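Local coordinates for actin-related protein 8 (Homo sapiens, PDB 4FO0), which binds ATP with low basal ATPase activity, does not polymerise, and as a proposed INO80-complex core subunit is required to recruit INO80, and probably the complex, to DNA damage, at residues Ala175-Glu178 and Val179-His183; Ser182-Ile185 and Gln186-Glu190; Leu193-Leu196 and Lys197-Arg200; Leu217-Met220 and Ile221-Met225. One frame throughout, in Å; residues are numbered along the deposited sequence.

Overall arrangement
Along the chain the four local contacts come in order, all within the actin-family fold. Contacts 1 and 2 are successive turns of helix 170-187, their centres about 10 Å apart and Ser182 and His183 common to both. Contact 3 is the connection from that helix to strand 200-205, and contact 4 is the last part of helix 211-225, which leads to strand 229-234. Centres of contacts 1 and 4 are about 11 Å apart because the two helices pack together. Leu193 of contact 3 meets Ser182 and Gln186; Leu196 touches Ile185 and the Met225 carbonyl. Helix 211-225 lies on strands 200-205 and 229-234, helix 170-187 on 26-31 and 38-47 of the same mixed sheet.

Contact 1 of 4, residues Ala175-Glu178 and Val179-His183; sequences ADIE and VIWSH
Ile177 and Trp181, one turn apart on helix 170-187, run side by side and point the same way. The branch of Ile177 that does the touching is CG2, a methyl standing over one face of the indole: it lies 3.4 Å from the centroid of the Trp181 six-membered ring, 16° off the ring normal, a CH-pi contact. Setting CG1 beside the backbone N (chi1 -62°) leaves CG2 anti to that nitrogen and directed toward the next turn, where the ring lies. Isoleucine suits the place because it presents CG2 to the indole while its side chain also packs on Pro154 and His42. The indole's N-H is used too: NE1 bonds to His42 NE2. Exchanging Trp181 for an alanine is likely to leave both Ile177 CG2 without its flat partner and His42 without the indole N-H.

Glu178 contributes mainly its carbonyl. Glu178 O accepts Ser182 N at 2.8 Å and Ser182 OG at 2.5 Å, the two donors arriving from opposite faces of the carbonyl plane, so the serine hydroxyl is satisfied inside the helix. Val179 N bonds to Ala175 O at 2.9 Å, and Val179 CG2 lies 3.2 Å from Ala175 O.

This is the i to i+4 pattern of an alpha-helix in the actin-type nucleotide-binding fold, with the side chain of Trp181 about 11 Å from the bound ATP.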
loop_
_atom_site.group_PDB
_atom_site.type_symbol
_atom_site.label_atom_id
_atom_site.label_comp_id
_atom_site.label_asym_id
_atom_site.label_seq_id
_atom_site.Cartn_x
_atom_site.Cartn_y
_atom_site.Cartn_z
ATOM N N ALA A 175 -2.569 -21.176 2.403
ATOM C CA ALA A 175 -3.872 -21.698 2.039
ATOM C C ALA A 175 -4.856 -20.551 1.844
ATOM O O ALA A 175 -5.715 -20.593 0.949
ATOM C CB ALA A 175 -4.364 -22.651 3.088
ATOM N N ASP A 176 -4.706 -19.523 2.674
ATOM C CA ASP A 176 -5.528 -18.325 2.578
ATOM C C ASP A 176 -5.233 -17.554 1.295
ATOM O O ASP A 176 -6.154 -17.086 0.627
ATOM C CB ASP A 176 -5.338 -17.433 3.808
ATOM C CG ASP A 176 -5.921 -18.057 5.088
ATOM O OD1 ASP A 176 -6.627 -19.085 4.974
ATOM O OD2 ASP A 176 -5.683 -17.521 6.204
ATOM N N ILE A 177 -3.956 -17.430 0.945
ATOM C CA ILE A 177 -3.582 -16.807 -0.318
ATOM C C ILE A 177 -4.242 -17.538 -1.463
ATOM O O ILE A 177 -4.871 -16.923 -2.318
ATOM C CB ILE A 177 -2.071 -16.829 -0.557
ATOM C CG1 ILE A 177 -1.370 -16.035 0.537
ATOM C CG2 ILE A 177 -1.727 -16.244 -1.940
ATOM C CD1 ILE A 177 -1.941 -14.693 0.688
ATOM N N GLU A 178 -4.110 -18.858 -1.467
ATOM C CA GLU A 178 -4.644 -19.644 -2.561
ATOM C C GLU A 178 -6.148 -19.477 -2.677
ATOM O O GLU A 178 -6.678 -19.276 -3.765
ATOM C CB GLU A 178 -4.295 -21.115 -2.413
ATOM C CG GLU A 178 -5.037 -21.975 -3.418
ATOM C CD GLU A 178 -4.445 -23.359 -3.572
ATOM O OE1 GLU A 178 -3.593 -23.740 -2.737
ATOM O OE2 GLU A 178 -4.832 -24.064 -4.534
ATOM N N VAL A 179 -6.841 -19.558 -1.554
ATOM C CA VAL A 179 -8.275 -19.346 -1.579
ATOM C C VAL A 179 -8.624 -17.943 -2.093
ATOM O O VAL A 179 -9.495 -17.788 -2.951
ATOM C CB VAL A 179 -8.906 -19.599 -0.209
ATOM C CG1 VAL A 179 -10.377 -19.191 -0.207
ATOM C CG2 VAL A 179 -8.760 -21.062 0.158
ATOM N N ILE A 180 -7.944 -16.923 -1.579
ATOM C CA ILE A 180 -8.212 -15.564 -2.028
ATOM C C ILE A 180 -7.914 -15.387 -3.526
ATOM O O ILE A 180 -8.739 -14.854 -4.269
ATOM C CB ILE A 180 -7.441 -14.528 -1.200
ATOM C CG1 ILE A 180 -7.879 -14.571 0.266
ATOM C CG2 ILE A 180 -7.656 -13.121 -1.752
ATOM C CD1 ILE A 180 -7.025 -13.683 1.171
ATOM N N TRP A 181 -6.747 -15.839 -3.970
ATOM C CA TRP A 181 -6.378 -15.689 -5.369
ATOM C C TRP A 181 -7.256 -16.511 -6.293
ATOM O O TRP A 181 -7.639 -16.044 -7.356
ATOM C CB TRP A 181 -4.901 -16.019 -5.607
ATOM C CG TRP A 181 -4.003 -15.043 -4.949
ATOM C CD1 TRP A 181 -4.379 -14.032 -4.111
ATOM C CD2 TRP A 181 -2.575 -14.976 -5.045
ATOM N NE1 TRP A 181 -3.279 -13.341 -3.683
ATOM C CE2 TRP A 181 -2.157 -13.900 -4.235
ATOM C CE3 TRP A 181 -1.610 -15.722 -5.727
ATOM C CZ2 TRP A 181 -0.812 -13.548 -4.096
ATOM C CZ3 TRP A 181 -0.282 -15.369 -5.596
ATOM C CH2 TRP A 181 0.109 -14.293 -4.783
ATOM N N SER A 182 -7.582 -17.732 -5.892
ATOM C CA SER A 182 -8.424 -18.573 -6.727
ATOM C C SER A 182 -9.824 -17.987 -6.869
ATOM O O SER A 182 -10.367 -17.917 -7.972
ATOM C CB SER A 182 -8.472 -19.976 -6.163
ATOM O OG SER A 182 -7.144 -20.426 -5.968
ATOM N N HIS A 183 -10.401 -17.556 -5.756
ATOM C CA HIS A 183 -11.703 -16.896 -5.777
ATOM C C HIS A 183 -11.735 -15.720 -6.762
ATOM O O HIS A 183 -12.713 -15.531 -7.480
ATOM C CB HIS A 183 -12.085 -16.430 -4.365
ATOM C CG HIS A 183 -13.348 -15.631 -4.309
ATOM N ND1 HIS A 183 -14.598 -16.213 -4.316
ATOM C CD2 HIS A 183 -13.554 -14.291 -4.255
ATOM C CE1 HIS A 183 -15.520 -15.265 -4.262
ATOM N NE2 HIS A 183 -14.914 -14.091 -4.223
#

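Contact 2 of 4, residues Ser182-Ile185 and Gln186-Glu190; sequences SHAI and QKYLE
The His183 imidazole has Lys187 over one face, with Lys187 CB 4.2 Å above the plane of the His183 ring and offset toward its rim. The Tyr188 ring is bordered differently: its sequence neighbour Lys187 places CG over one face, also toward the rim, while Ala184 CA sits at the edge in the ring plane, 3.8 Å from Tyr188 CD1. His183 CG is anti to its backbone N (chi1 175°), which aims the imidazole alongside Lys187. The lysine chain bends at chi2 and chi4, taking NZ to 3.8 Å from His183 NE2 and into a weak hydrogen bond with Tyr188 OH. A long, flexible lysine can thus lie along both rings with its methylenes and still keep its ammonium on the exposed side of the helix.

The inner side is apolar. Ile185 and Leu189 cross at an oblique angle, with Ile185 CG1 4.2 Å from Leu189 CD1, and Ile185 goes on to meet Ile29 of strand 26-31 and Met225 of helix 211-225. Alanine suits position 184, where its small methyl touches Ile29 and Ala184 CB lies 4.3 Å from Tyr188 CD1.

In the backbone, Gln186 N, Lys187 N and Tyr188 N bond to Ser182 O, His183 O and Ala184 O, the last at 2.9 Å between Tyr188 N and Ala184 O. Leu189 N also reaches Ala184 O, weakly, at 3.4 Å. Glu190 then takes a positive phi of 50°. Such a departure from helical geometry through a left-handed residue is characteristic of an alpha-helix C-terminus, here the end of helix 170-187.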
loop_
_atom_site.group_PDB
_atom_site.type_symbol
_atom_site.label_atom_id
_atom_site.label_comp_id
_atom_site.label_asym_id
_atom_site.label_seq_id
_atom_site.Cartn_x
_atom_site.Cartn_y
_atom_site.Cartn_z
ATOM N N SER A 182 -7.582 -17.732 -5.892
ATOM C CA SER A 182 -8.424 -18.573 -6.727
ATOM C C SER A 182 -9.824 -17.987 -6.869
ATOM O O SER A 182 -10.367 -17.917 -7.972
ATOM C CB SER A 182 -8.472 -19.976 -6.163
ATOM O OG SER A 182 -7.144 -20.426 -5.968
ATOM N N HIS A 183 -10.401 -17.556 -5.756
ATOM C CA HIS A 183 -11.703 -16.896 -5.777
ATOM C C HIS A 183 -11.735 -15.720 -6.762
ATOM O O HIS A 183 -12.713 -15.531 -7.480
ATOM C CB HIS A 183 -12.085 -16.430 -4.365
ATOM C CG HIS A 183 -13.348 -15.631 -4.309
ATOM N ND1 HIS A 183 -14.598 -16.213 -4.316
ATOM C CD2 HIS A 183 -13.554 -14.291 -4.255
ATOM C CE1 HIS A 183 -15.520 -15.265 -4.262
ATOM N NE2 HIS A 183 -14.914 -14.091 -4.223
ATOM N N ALA A 184 -10.667 -14.932 -6.801
ATOM C CA ALA A 184 -10.661 -13.732 -7.637
ATOM C C ALA A 184 -10.628 -14.096 -9.113
ATOM O O ALA A 184 -11.287 -13.472 -9.942
ATOM C CB ALA A 184 -9.496 -12.863 -7.295
ATOM N N ILE A 185 -9.850 -15.116 -9.434
ATOM C CA ILE A 185 -9.792 -15.626 -10.790
ATOM C C ILE A 185 -11.130 -16.181 -11.304
ATOM O O ILE A 185 -11.511 -15.877 -12.425
ATOM C CB ILE A 185 -8.667 -16.650 -10.933
ATOM C CG1 ILE A 185 -7.326 -15.934 -10.806
ATOM C CG2 ILE A 185 -8.739 -17.343 -12.271
ATOM C CD1 ILE A 185 -6.244 -16.818 -10.294
ATOM N N GLN A 186 -11.851 -16.965 -10.499
ATOM C CA GLN A 186 -13.137 -17.499 -10.956
ATOM C C GLN A 186 -14.186 -16.402 -11.041
ATOM O O GLN A 186 -14.993 -16.378 -11.967
ATOM C CB GLN A 186 -13.715 -18.570 -10.029
ATOM C CG GLN A 186 -12.761 -19.419 -9.237
ATOM C CD GLN A 186 -13.495 -20.154 -8.111
ATOM O OE1 GLN A 186 -12.877 -20.718 -7.199
ATOM N NE2 GLN A 186 -14.830 -20.138 -8.169
ATOM N N LYS A 187 -14.183 -15.510 -10.057
ATOM C CA LYS A 187 -15.261 -14.540 -9.895
ATOM C C LYS A 187 -15.118 -13.263 -10.715
ATOM O O LYS A 187 -16.104 -12.744 -11.231
ATOM C CB LYS A 187 -15.431 -14.181 -8.422
ATOM C CG LYS A 187 -16.534 -13.173 -8.154
ATOM C CD LYS A 187 -17.662 -13.806 -7.347
ATOM C CE LYS A 187 -18.468 -12.753 -6.606
ATOM N NZ LYS A 187 -17.563 -11.871 -5.813
ATOM N N TYR A 188 -13.904 -12.745 -10.837
ATOM C CA TYR A 188 -13.731 -11.458 -11.503
ATOM C C TYR A 188 -13.139 -11.607 -12.892
ATOM O O TYR A 188 -13.494 -10.871 -13.807
ATOM C CB TYR A 188 -12.920 -10.495 -10.630
ATOM C CG TYR A 188 -13.590 -10.262 -9.299
ATOM C CD1 TYR A 188 -13.366 -11.116 -8.232
ATOM C CD2 TYR A 188 -14.485 -9.215 -9.123
ATOM C CE1 TYR A 188 -13.995 -10.926 -7.022
ATOM C CE2 TYR A 188 -15.122 -9.017 -7.914
ATOM C CZ TYR A 188 -14.872 -9.876 -6.865
ATOM O OH TYR A 188 -15.499 -9.694 -5.655
ATOM N N LEU A 189 -12.253 -12.575 -13.056
ATOM C CA LEU A 189 -11.673 -12.812 -14.358
ATOM C C LEU A 189 -12.561 -13.820 -15.058
ATOM O O LEU A 189 -12.423 -14.070 -16.252
ATOM C CB LEU A 189 -10.255 -13.360 -14.217
ATOM C CG LEU A 189 -9.298 -12.601 -13.286
ATOM C CD1 LEU A 189 -7.859 -12.922 -13.659
ATOM C CD2 LEU A 189 -9.531 -11.088 -13.297
ATOM N N GLU A 190 -13.476 -14.402 -14.292
ATOM C CA GLU A 190 -14.363 -15.425 -14.815
ATOM C C GLU A 190 -13.595 -16.510 -15.558
ATOM O O GLU A 190 -13.912 -16.856 -16.690
ATOM C CB GLU A 190 -15.418 -14.790 -15.710
ATOM C CG GLU A 190 -16.305 -13.814 -14.957
ATOM C CD GLU A 190 -17.401 -13.226 -15.823
ATOM O OE1 GLU A 190 -17.418 -13.522 -17.036
ATOM O OE2 GLU A 190 -18.243 -12.467 -15.295
#

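Contact 3 of 4, residues Leu193-Leu196 and Lys197-Arg200; sequences LKDL and KYYR
The aliphatic chain of Lys197 passes alongside Lys194 O, with Lys197 CE 3.7 Å from that oxygen, in a short 3-10 helix that joins helix 170-187 to strand 200-205. Lys197 CG lies between its backbone N and carbonyl carbon (chi1 59°), and the extended chain beyond it runs back over the preceding turn. Both lysines are exposed, as suits their charge.

Asp195 comes next. Its carbonyl O accepts Tyr198 N at 2.9 Å, an i to i+3 bond with the donor 37° above the carbonyl plane. The same oxygen lies at the edge of the Tyr199 ring, in its plane, 3.4 Å from Tyr199 CD2. A tyrosine suits position 199: the buried Tyr199 ring meets Phe16, while its hydroxyl bonds to Arg31 NH1.

Leu196 is the buried apolar residue of the turn, its side chain directed to Phe227 and to the end of helix 211-225. Leu196 O takes Tyr199 N at 2.8 Å, with the donor again well above the carbonyl plane, and this closes the turn just where the strand begins. Leu196 CD2 rests 4.3 Å from Tyr199 CD2.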
loop_
_atom_site.group_PDB
_atom_site.type_symbol
_atom_site.label_atom_id
_atom_site.label_comp_id
_atom_site.label_asym_id
_atom_site.label_seq_id
_atom_site.Cartn_x
_atom_site.Cartn_y
_atom_site.Cartn_z
ATOM N N LEU A 193 -11.178 -22.669 -12.649
ATOM C CA LEU A 193 -9.896 -23.081 -12.102
ATOM C C LEU A 193 -9.278 -24.235 -12.871
ATOM O O LEU A 193 -8.057 -24.299 -13.045
ATOM C CB LEU A 193 -10.049 -23.431 -10.621
ATOM C CG LEU A 193 -10.322 -22.202 -9.750
ATOM C CD1 LEU A 193 -10.220 -22.578 -8.301
ATOM C CD2 LEU A 193 -9.351 -21.069 -10.082
ATOM N N LYS A 194 -10.126 -25.147 -13.332
ATOM C CA LYS A 194 -9.661 -26.287 -14.111
ATOM C C LYS A 194 -8.946 -25.852 -15.388
ATOM O O LYS A 194 -8.247 -26.657 -16.002
ATOM C CB LYS A 194 -10.833 -27.201 -14.464
ATOM C CG LYS A 194 -11.885 -26.535 -15.335
ATOM C CD LYS A 194 -13.019 -27.497 -15.629
ATOM C CE LYS A 194 -13.953 -26.956 -16.700
ATOM N NZ LYS A 194 -14.757 -28.059 -17.302
ATOM N N ASP A 195 -9.114 -24.585 -15.781
ATOM C CA ASP A 195 -8.512 -24.073 -17.017
ATOM C C ASP A 195 -7.141 -23.450 -16.861
ATOM O O ASP A 195 -6.529 -23.066 -17.857
ATOM C CB ASP A 195 -9.414 -23.043 -17.691
ATOM C CG ASP A 195 -10.678 -23.656 -18.242
ATOM O OD1 ASP A 195 -10.783 -24.904 -18.224
ATOM O OD2 ASP A 195 -11.561 -22.890 -18.693
ATOM N N LEU A 196 -6.656 -23.328 -15.632
ATOM C CA LEU A 196 -5.414 -22.596 -15.426
ATOM C C LEU A 196 -4.233 -23.229 -16.164
ATOM O O LEU A 196 -3.225 -22.567 -16.415
ATOM C CB LEU A 196 -5.127 -22.389 -13.935
ATOM C CG LEU A 196 -6.073 -21.361 -13.295
ATOM C CD1 LEU A 196 -5.820 -21.190 -11.814
ATOM C CD2 LEU A 196 -5.969 -20.015 -13.990
ATOM N N LYS A 197 -4.373 -24.499 -16.528
ATOM C CA LYS A 197 -3.342 -25.193 -17.300
ATOM C C LYS A 197 -3.024 -24.509 -18.633
ATOM O O LYS A 197 -1.931 -24.689 -19.178
ATOM C CB LYS A 197 -3.743 -26.647 -17.548
ATOM C CG LYS A 197 -5.050 -26.821 -18.290
ATOM C CD LYS A 197 -5.464 -28.288 -18.267
ATOM C CE LYS A 197 -6.841 -28.514 -18.875
ATOM N NZ LYS A 197 -7.429 -29.813 -18.428
ATOM N N TYR A 198 -3.969 -23.729 -19.152
ATOM C CA TYR A 198 -3.750 -22.986 -20.390
ATOM C C TYR A 198 -3.206 -21.594 -20.118
ATOM O O TYR A 198 -2.970 -20.826 -21.049
ATOM C CB TYR A 198 -5.044 -22.852 -21.193
ATOM C CG TYR A 198 -5.808 -24.144 -21.372
ATOM C CD1 TYR A 198 -5.163 -25.310 -21.771
ATOM C CD2 TYR A 198 -7.177 -24.201 -21.130
ATOM C CE1 TYR A 198 -5.869 -26.502 -21.936
ATOM C CE2 TYR A 198 -7.889 -25.385 -21.292
ATOM C CZ TYR A 198 -7.232 -26.530 -21.695
ATOM O OH TYR A 198 -7.937 -27.707 -21.849
ATOM N N TYR A 199 -3.012 -21.258 -18.847
ATOM C CA TYR A 199 -2.519 -19.930 -18.490
ATOM C C TYR A 199 -1.116 -19.932 -17.917
ATOM O O TYR A 199 -0.640 -20.928 -17.372
ATOM C CB TYR A 199 -3.450 -19.252 -17.495
ATOM C CG TYR A 199 -4.750 -18.823 -18.099
ATOM C CD1 TYR A 199 -4.960 -17.504 -18.479
ATOM C CD2 TYR A 199 -5.770 -19.738 -18.302
ATOM C CE1 TYR A 199 -6.167 -17.104 -19.035
ATOM C CE2 TYR A 199 -6.967 -19.354 -18.859
ATOM C CZ TYR A 199 -7.174 -18.041 -19.229
ATOM O OH TYR A 199 -8.393 -17.671 -19.790
ATOM N N ARG A 200 -0.469 -18.785 -18.052
ATOM C CA ARG A 200 0.777 -18.504 -17.382
ATOM C C ARG A 200 0.572 -17.313 -16.463
ATOM O O ARG A 200 -0.411 -16.572 -16.581
ATOM C CB ARG A 200 1.877 -18.197 -18.389
ATOM C CG ARG A 200 2.485 -19.441 -18.982
ATOM C CD ARG A 200 3.456 -19.081 -20.081
ATOM N NE ARG A 200 2.791 -18.293 -21.110
ATOM C CZ ARG A 200 3.407 -17.775 -22.163
ATOM N NH1 ARG A 200 4.708 -17.974 -22.325
ATOM N NH2 ARG A 200 2.723 -17.063 -23.048
#

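Contact 4 of 4, residues Leu217-Met220 and Ile221-Met225; sequences LVNM and ILMKM
Ile221 N bonds to Leu217 O at 2.7 Å, and Leu222 N to Val218 O and Met223 N to Asn219 O repeat the regular i to i+4 step of helix 211-225. At Met220 the winding widens into a pi-type turn. Met220 O takes Lys224 N at 3.0 Å in a weak, bent bond (131° at the hydrogen), and Met225 N at 2.9 Å. The i to i+5 donor is nearly in line with the Met220 carbonyl, and its bond is the straighter of the two, the mark of a pi-type turn.

Met220 is the residue most involved in the contact. Its CG is anti to the backbone N (chi1 -179°), and a bend at chi3 (49°) brings CE within 3.8 Å of Ile221 CD1 and 4.3 Å of Met225 SD. An unbranched, flexible thioether suits a buried spot shared by several partners. Replacing Met220 with a serine would probably open a gap beside Ile221 and Met225 and take away packing from Trp181. Val218 and Leu222 lie side by side, Val218 CG1 4.0 Å from Leu222 CD1. Asn219 crosses Met223 at about a right angle, with OD1 3.3 Å from Met223 CG; that oxygen accepts the indole N-H of Trp577.

The helix is the crossover of a beta-alpha-beta unit. Val218, Ile221 and Leu222 pack on strand 229-234, and Leu217 and Ile221 reach strand 200-205. Met220, Lys224 and Met225 pack on helix 170-187, while Val218, Leu222 and Met223 meet helix 574-580.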
loop_
_atom_site.group_PDB
_atom_site.type_symbol
_atom_site.label_atom_id
_atom_site.label_comp_id
_atom_site.label_asym_id
_atom_site.label_seq_id
_atom_site.Cartn_x
_atom_site.Cartn_y
_atom_site.Cartn_z
ATOM N N LEU A 217 5.340 -19.464 -2.850
ATOM C CA LEU A 217 4.276 -18.871 -3.647
ATOM C C LEU A 217 4.336 -19.439 -5.047
ATOM O O LEU A 217 3.328 -19.875 -5.608
ATOM C CB LEU A 217 4.438 -17.350 -3.701
ATOM C CG LEU A 217 4.032 -16.628 -2.416
ATOM C CD1 LEU A 217 4.437 -15.159 -2.476
ATOM C CD2 LEU A 217 2.533 -16.777 -2.164
ATOM N N VAL A 218 5.535 -19.412 -5.609
ATOM C CA VAL A 218 5.795 -20.048 -6.878
ATOM C C VAL A 218 5.304 -21.488 -6.839
ATOM O O VAL A 218 4.636 -21.959 -7.761
ATOM C CB VAL A 218 7.288 -20.053 -7.185
ATOM C CG1 VAL A 218 7.562 -20.926 -8.397
ATOM C CG2 VAL A 218 7.786 -18.628 -7.391
ATOM N N ASN A 219 5.625 -22.198 -5.764
ATOM C CA ASN A 219 5.169 -23.571 -5.671
ATOM C C ASN A 219 3.651 -23.617 -5.700
ATOM O O ASN A 219 3.045 -24.470 -6.344
ATOM C CB ASN A 219 5.729 -24.271 -4.435
ATOM C CG ASN A 219 5.289 -25.715 -4.353
ATOM O OD1 ASN A 219 5.793 -26.580 -5.075
ATOM N ND2 ASN A 219 4.328 -25.983 -3.485
ATOM N N MET A 220 3.039 -22.665 -5.015
ATOM C CA MET A 220 1.599 -22.607 -4.958
ATOM C C MET A 220 1.027 -22.351 -6.354
ATOM O O MET A 220 0.132 -23.065 -6.800
ATOM C CB MET A 220 1.138 -21.538 -3.961
ATOM C CG MET A 220 -0.361 -21.461 -3.863
ATOM S SD MET A 220 -0.999 -19.892 -3.280
ATOM C CE MET A 220 -0.132 -18.713 -4.317
ATOM N N ILE A 221 1.542 -21.335 -7.039
ATOM C CA ILE A 221 1.077 -21.011 -8.389
ATOM C C ILE A 221 1.132 -22.203 -9.349
ATOM O O ILE A 221 0.154 -22.533 -10.020
ATOM C CB ILE A 221 1.923 -19.903 -9.030
ATOM C CG1 ILE A 221 1.832 -18.616 -8.218
ATOM C CG2 ILE A 221 1.444 -19.660 -10.435
ATOM C CD1 ILE A 221 0.424 -18.167 -8.038
ATOM N N LEU A 222 2.298 -22.835 -9.417
ATOM C CA LEU A 222 2.534 -23.910 -10.366
ATOM C C LEU A 222 1.890 -25.234 -9.951
ATOM O O LEU A 222 1.141 -25.840 -10.723
ATOM C CB LEU A 222 4.043 -24.087 -10.587
ATOM C CG LEU A 222 4.705 -22.899 -11.283
ATOM C CD1 LEU A 222 6.173 -23.155 -11.475
ATOM C CD2 LEU A 222 4.032 -22.619 -12.618
ATOM N N MET A 223 2.170 -25.667 -8.725
ATOM C CA MET A 223 1.745 -26.982 -8.258
ATOM C C MET A 223 0.313 -27.042 -7.714
ATOM O O MET A 223 -0.425 -27.973 -8.004
ATOM C CB MET A 223 2.728 -27.533 -7.211
ATOM C CG MET A 223 4.156 -27.760 -7.706
ATOM S SD MET A 223 4.302 -28.690 -9.264
ATOM C CE MET A 223 3.826 -27.426 -10.434
ATOM N N LYS A 224 -0.079 -26.063 -6.914
ATOM C CA LYS A 224 -1.383 -26.117 -6.257
ATOM C C LYS A 224 -2.500 -25.522 -7.118
ATOM O O LYS A 224 -3.612 -26.025 -7.135
ATOM C CB LYS A 224 -1.331 -25.390 -4.909
ATOM C CG LYS A 224 -0.400 -26.007 -3.895
ATOM C CD LYS A 224 -1.143 -27.011 -3.030
ATOM C CE LYS A 224 -0.246 -27.559 -1.932
ATOM N NZ LYS A 224 0.352 -26.467 -1.105
ATOM N N MET A 225 -2.212 -24.436 -7.821
ATOM C CA MET A 225 -3.257 -23.750 -8.563
ATOM C C MET A 225 -3.335 -24.220 -10.019
ATOM O O MET A 225 -4.411 -24.201 -10.623
ATOM C CB MET A 225 -3.060 -22.241 -8.500
ATOM C CG MET A 225 -3.541 -21.602 -7.218
ATOM S SD MET A 225 -3.138 -19.848 -7.223
ATOM C CE MET A 225 -4.667 -19.116 -7.785
#